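Local coordinates for protein salmonella typhimurium DB7155 bacteriophage DET7 tailspike (PDB 2V5I) that probably binds and hydrolyses the O-antigen polysaccharide of Salmonella as the trimeric, beta-helical receptor-binding tailspike of bacteriophage Det7, at residues 96-101 against 120-125; 172-177 against 193-198. One frame throughout, in Å; residues are numbered along the deposited sequence.

Contact 1 (96-101 against 120-125)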
loop_
_atom_site.group_PDB
_atom_site.type_symbol
_atom_site.label_atom_id
_atom_site.label_comp_id
_atom_site.label_asym_id
_atom_site.label_seq_id
_atom_site.Cartn_x
_atom_site.Cartn_y
_atom_site.Cartn_z
ATOM N N THR A 96 7.354 30.250 -29.083
ATOM C CA THR A 96 7.430 28.793 -29.228
ATOM C C THR A 96 8.945 28.478 -29.133
ATOM O O THR A 96 9.707 28.838 -30.036
ATOM C CB THR A 96 6.869 28.326 -30.577
ATOM O OG1 THR A 96 5.452 28.583 -30.639
ATOM C CG2 THR A 96 7.082 26.867 -30.802
ATOM N N PRO A 97 9.387 27.905 -28.019
ATOM C CA PRO A 97 10.817 27.745 -27.780
ATOM C C PRO A 97 11.434 26.563 -28.551
ATOM O O PRO A 97 10.723 25.665 -29.012
ATOM C CB PRO A 97 10.855 27.449 -26.264
ATOM C CG PRO A 97 9.585 26.844 -26.006
ATOM C CD PRO A 97 8.584 27.370 -26.913
ATOM N N TRP A 98 12.772 26.531 -28.680
ATOM C CA TRP A 98 13.498 25.367 -29.137
ATOM C C TRP A 98 13.563 24.375 -27.961
ATOM O O TRP A 98 13.972 24.729 -26.854
ATOM C CB TRP A 98 14.910 25.703 -29.535
ATOM C CG TRP A 98 14.969 26.565 -30.770
ATOM C CD1 TRP A 98 15.068 27.898 -30.805
ATOM C CD2 TRP A 98 14.912 26.109 -32.114
ATOM N NE1 TRP A 98 15.087 28.346 -32.143
ATOM C CE2 TRP A 98 14.975 27.261 -32.951
ATOM C CE3 TRP A 98 14.798 24.868 -32.704
ATOM C CZ2 TRP A 98 14.935 27.180 -34.331
ATOM C CZ3 TRP A 98 14.744 24.796 -34.122
ATOM C CH2 TRP A 98 14.814 25.940 -34.895
ATOM N N VAL A 99 13.206 23.134 -28.234
ATOM C CA VAL A 99 13.232 22.099 -27.196
ATOM C C VAL A 99 13.968 20.849 -27.665
ATOM O O VAL A 99 14.049 20.580 -28.858
ATOM C CB VAL A 99 11.795 21.709 -26.764
ATOM C CG1 VAL A 99 11.115 22.874 -26.183
ATOM C CG2 VAL A 99 11.008 21.055 -27.859
ATOM N N ILE A 100 14.508 20.088 -26.699
ATOM C CA ILE A 100 14.968 18.734 -26.946
ATOM C C ILE A 100 13.920 17.708 -26.489
ATOM O O ILE A 100 12.962 18.047 -25.773
ATOM C CB ILE A 100 16.346 18.433 -26.301
ATOM C CG1 ILE A 100 16.278 18.623 -24.792
ATOM C CG2 ILE A 100 17.433 19.259 -26.952
ATOM C CD1 ILE A 100 17.421 18.002 -24.015
ATOM N N PHE A 101 14.040 16.502 -27.060
ATOM C CA PHE A 101 13.085 15.435 -26.883
ATOM C C PHE A 101 13.816 14.097 -26.804
ATOM O O PHE A 101 13.825 13.307 -27.766
ATOM C CB PHE A 101 12.052 15.451 -28.016
ATOM C CG PHE A 101 10.812 14.682 -27.739
ATOM C CD1 PHE A 101 9.769 15.246 -27.015
ATOM C CD2 PHE A 101 10.662 13.384 -28.179
ATOM C CE1 PHE A 101 8.581 14.532 -26.788
ATOM C CE2 PHE A 101 9.471 12.669 -27.937
ATOM C CZ PHE A 101 8.445 13.256 -27.252
ATOM N N LEU A 120 16.222 18.421 -31.731
ATOM C CA LEU A 120 15.955 19.855 -31.504
ATOM C C LEU A 120 14.886 20.319 -32.484
ATOM O O LEU A 120 14.977 20.087 -33.698
ATOM C CB LEU A 120 17.221 20.702 -31.650
ATOM C CG LEU A 120 17.111 22.161 -31.206
ATOM C CD1 LEU A 120 17.054 22.261 -29.692
ATOM C CD2 LEU A 120 18.280 22.973 -31.752
ATOM N N LYS A 121 13.829 20.918 -31.942
ATOM C CA LYS A 121 12.733 21.469 -32.736
ATOM C C LYS A 121 12.033 22.583 -31.966
ATOM O O LYS A 121 12.207 22.697 -30.744
ATOM C CB LYS A 121 11.727 20.374 -33.119
ATOM C CG LYS A 121 10.965 19.761 -31.928
ATOM C CD LYS A 121 9.865 18.762 -32.331
ATOM C CE LYS A 121 9.303 18.078 -31.053
ATOM N NZ LYS A 121 7.981 17.351 -31.234
ATOM N N GLN A 122 11.209 23.379 -32.648
ATOM C CA GLN A 122 10.398 24.403 -31.974
ATOM C C GLN A 122 9.031 23.801 -31.621
ATOM O O GLN A 122 8.342 23.220 -32.477
ATOM C CB GLN A 122 10.256 25.682 -32.843
ATOM C CG GLN A 122 11.541 26.465 -32.956
ATOM C CD GLN A 122 11.445 27.708 -33.851
ATOM O OE1 GLN A 122 10.792 27.687 -34.909
ATOM N NE2 GLN A 122 12.019 28.813 -33.377
ATOM N N SER A 123 8.684 23.811 -30.320
ATOM C CA SER A 123 7.425 23.276 -29.890
ATOM C C SER A 123 7.018 23.915 -28.565
ATOM O O SER A 123 7.862 24.157 -27.707
ATOM C CB SER A 123 7.497 21.758 -29.650
ATOM O OG SER A 123 6.230 21.236 -29.230
ATOM N N LYS A 124 5.712 24.136 -28.423
ATOM C CA LYS A 124 5.138 24.614 -27.194
ATOM C C LYS A 124 4.462 23.470 -26.429
ATOM O O LYS A 124 4.016 23.658 -25.285
ATOM C CB LYS A 124 4.059 25.676 -27.505
ATOM C CG LYS A 124 4.218 26.937 -26.786
ATOM C CD LYS A 124 3.001 27.892 -27.067
ATOM C CE LYS A 124 3.269 28.944 -28.078
ATOM N NZ LYS A 124 2.125 29.960 -28.064
ATOM N N ILE A 125 4.376 22.307 -27.047
ATOM C CA ILE A 125 3.507 21.230 -26.496
ATOM C C ILE A 125 4.212 20.002 -25.940
ATOM O O ILE A 125 3.593 19.241 -25.182
ATOM C CB ILE A 125 2.429 20.768 -27.502
ATOM C CG1 ILE A 125 3.063 20.052 -28.667
ATOM C CG2 ILE A 125 1.605 21.954 -27.955
ATOM C CD1 ILE A 125 2.121 19.163 -29.420
HETATM O O HOH W 1 11.967 30.231 -30.579
#
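Trp98-Val99 and Lys121-Gln122 run antiparallel as a two-stranded ribbon. Val99 and Lys121 form its hydrogen-bonded pair, with Val99 N to Lys121 O at 2.7 Å (170° at the hydrogen) and the return bond from Lys121 N to Val99 O at 3.1 Å. Trp98 and Gln122 are the neighbouring non-hydrogen-bonded pair, and Ser123 N adds a third backbone hydrogen bond to Pro97 O at 3.1 Å.

On the Trp98-Gln122 face, the Gln122 side chain lies across the indole. Its CG sits over the centre of the six-membered ring, 3.4 Å from the centroid, in a CH-pi contact. With CG anti to the carbonyl carbon (chi1 -70°) and the chain extended, Gln122 carries its amide towards the CZ2-CE2-NE1 side of the indole, the planes 30° apart; Gln122 NE2 and Trp98 NE1, both donors, lie 3.3 Å apart without a hydrogen bond. Water links Gln122 NE2, weakly, to Thr96 O. Leu120 CG approaches the indole obliquely, 3.9 Å from Trp98 CE3. On the Val99-Lys121 face, Val99 CG2 touches Ser123 CB at 4.0 Å, while Lys121 runs out to a salt bridge with Glu126. Beyond the ribbon, Thr96 CG2 rests against the backbone at Ser123 N (3.5 Å), while Lys124 sends its ammonium to Glu92 and Ser93.

Ser123 OG accepts from Ile125 N, an ST turn just after the ribbon. The contact closes the loop carrying helix 113-117, within the excursion between strands 85-92 and 156-161: backbone bonds set the register, a CH-pi contact lies over one indole face, and the lysine charges are answered by glutamates outside the ribbon.

Contact 2 (172-177 against 193-198)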
loop_
_atom_site.group_PDB
_atom_site.type_symbol
_atom_site.label_atom_id
_atom_site.label_comp_id
_atom_site.label_asym_id
_atom_site.label_seq_id
_atom_site.Cartn_x
_atom_site.Cartn_y
_atom_site.Cartn_z
ATOM N N GLY A 172 -4.156 24.561 -16.069
ATOM C CA GLY A 172 -3.495 24.045 -17.249
ATOM C C GLY A 172 -2.439 24.981 -17.795
ATOM O O GLY A 172 -2.145 26.059 -17.281
ATOM N N GLY A 173 -1.833 24.539 -18.886
ATOM C CA GLY A 173 -0.900 25.410 -19.603
ATOM C C GLY A 173 -0.009 24.749 -20.602
ATOM O O GLY A 173 0.000 23.500 -20.756
ATOM N N LEU A 174 0.672 25.628 -21.362
ATOM C CA LEU A 174 1.691 25.265 -22.342
ATOM C C LEU A 174 2.906 26.130 -22.109
ATOM O O LEU A 174 2.839 27.362 -22.217
ATOM C CB LEU A 174 1.166 25.543 -23.768
ATOM C CG LEU A 174 0.027 24.622 -24.262
ATOM C CD1 LEU A 174 -0.491 25.097 -25.619
ATOM C CD2 LEU A 174 0.477 23.237 -24.401
ATOM N N MET A 175 4.041 25.507 -21.804
ATOM C CA MET A 175 5.243 26.173 -21.339
ATOM C C MET A 175 4.937 27.077 -20.161
ATOM O O MET A 175 5.346 28.242 -20.138
ATOM C CB MET A 175 5.942 26.945 -22.505
ATOM C CG MET A 175 6.324 25.957 -23.612
ATOM S SD MET A 175 7.828 25.038 -23.152
ATOM C CE MET A 175 7.695 23.563 -24.102
ATOM N N ALA A 176 4.260 26.491 -19.144
ATOM C CA ALA A 176 3.663 27.231 -18.045
ATOM C C ALA A 176 4.388 27.007 -16.728
ATOM O O ALA A 176 5.071 26.009 -16.550
ATOM C CB ALA A 176 2.199 26.794 -17.870
ATOM N N ALA A 177 4.282 28.007 -15.850
ATOM C CA ALA A 177 4.679 27.858 -14.438
ATOM C C ALA A 177 3.691 28.540 -13.504
ATOM O O ALA A 177 3.147 29.553 -13.827
ATOM C CB ALA A 177 6.038 28.422 -14.218
ATOM N N SER A 193 -2.752 18.266 -16.389
ATOM C CA SER A 193 -1.640 17.918 -17.300
ATOM C C SER A 193 -0.970 19.172 -17.839
ATOM O O SER A 193 -0.840 19.400 -19.056
ATOM C CB SER A 193 -2.100 16.985 -18.436
ATOM O OG SER A 193 -2.496 15.748 -17.851
ATOM N N ILE A 194 -0.594 20.037 -16.910
ATOM C CA ILE A 194 0.088 21.273 -17.224
ATOM C C ILE A 194 1.385 20.919 -17.961
ATOM O O ILE A 194 2.183 20.128 -17.459
ATOM C CB ILE A 194 0.446 22.040 -15.961
ATOM C CG1 ILE A 194 -0.786 22.402 -15.132
ATOM C CG2 ILE A 194 1.200 23.343 -16.322
ATOM C CD1 ILE A 194 -0.473 22.850 -13.689
ATOM N N ILE A 195 1.610 21.493 -19.158
ATOM C CA ILE A 195 2.873 21.311 -19.819
ATOM C C ILE A 195 3.821 22.416 -19.338
ATOM O O ILE A 195 3.610 23.611 -19.593
ATOM C CB ILE A 195 2.767 21.423 -21.373
ATOM C CG1 ILE A 195 1.780 20.441 -21.969
ATOM C CG2 ILE A 195 4.123 21.275 -22.014
ATOM C CD1 ILE A 195 1.910 19.146 -21.493
ATOM N N GLY A 196 4.873 22.018 -18.615
ATOM C CA GLY A 196 5.869 22.960 -18.121
ATOM C C GLY A 196 6.735 23.681 -19.132
ATOM O O GLY A 196 6.863 23.234 -20.236
ATOM N N GLY A 197 7.297 24.816 -18.702
ATOM C CA GLY A 197 8.308 25.555 -19.447
ATOM C C GLY A 197 9.662 25.516 -18.771
ATOM O O GLY A 197 10.047 24.524 -18.147
ATOM N N LYS A 198 10.393 26.606 -18.829
ATOM C CA LYS A 198 11.767 26.575 -18.354
ATOM C C LYS A 198 11.895 26.363 -16.829
ATOM O O LYS A 198 12.884 25.791 -16.348
ATOM C CB LYS A 198 12.433 27.895 -18.770
ATOM C CG LYS A 198 13.899 27.937 -18.480
ATOM C CD LYS A 198 14.718 27.080 -19.378
ATOM C CE LYS A 198 16.202 27.412 -19.253
ATOM N NZ LYS A 198 17.052 26.773 -20.304
HETATM O O HOH W 2 -3.151 21.801 -19.630
HETATM O O HOH W 3 7.860 26.310 -16.362
#
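Ile195 joins the two segments through both its N-H and its C=O, which face the same neighbour. Its N donates to Gly173 O (3.0 Å) from well above the carbonyl plane, 53° out of it, while Ile195 O receives Ala176 N at 3.0 Å, in the carbonyl plane. Gly197 N makes a weaker, bent bond to Ala176 O (3.3 Å). A water reinforces this last link, donating to Ala176 O and accepting from Gly197 N, each at 2.8 Å. Two CA-H...O contacts run between the same backbones, Met175 CA to Gly196 O and Gly196 CA to Ala176 O.

The apolar contacts fall into separate groups. Leu174 and Ile195 lie side by side and point the same way, CD2 of Leu174 being 3.9 Å from CG1 of Ile195. Ile194 divides its branches: CG2, anti to its backbone N, reaches Ala176 CB at 3.9 Å, and CG1 lies 3.8 Å from Gly172 CA. Met175 bends at chi2 (-78°), which brings its sulfur beside the Gly196-Gly197 backbone; its other neighbours include Pro97 and Gln129.

The backbones come closest at Met175 and Gly197, whose CA atoms are 3.7 Å apart. The chain turns a corner at Leu174-Met175, passing from strand 172-173 to strand 176-181, which belong to different faces of the parallel beta-helix. Backbone bonds thus tie this corner to the next rung at strand 187-196, in a largely buried setting where Ile194 and Ala176 pack together and water supplements the weakest polar link.

Overall arrangement
Contact 1 closes along the chain before contact 2 opens, and their centres lie 13 Å apart. Contact 2 belongs to successive rungs of the parallel beta-helix, whereas contact 1 lies within an excursion from it. They meet where side-chain carbons of contact 2 rest on backbone oxygens of contact 1: Met175 CE lies 3.7 Å from Ser123 O, and Leu174 CD2 is 3.7 Å from Lys124 O. Ile195 CG2 also approaches Ile125 O at 3.8 Å. Pro97 extends this seam by packing against Met175. The antiparallel ribbon is thereby seated against the corner where the beta-helix changes face, joining a projecting part of this O-antigen-binding protein to its solenoid body.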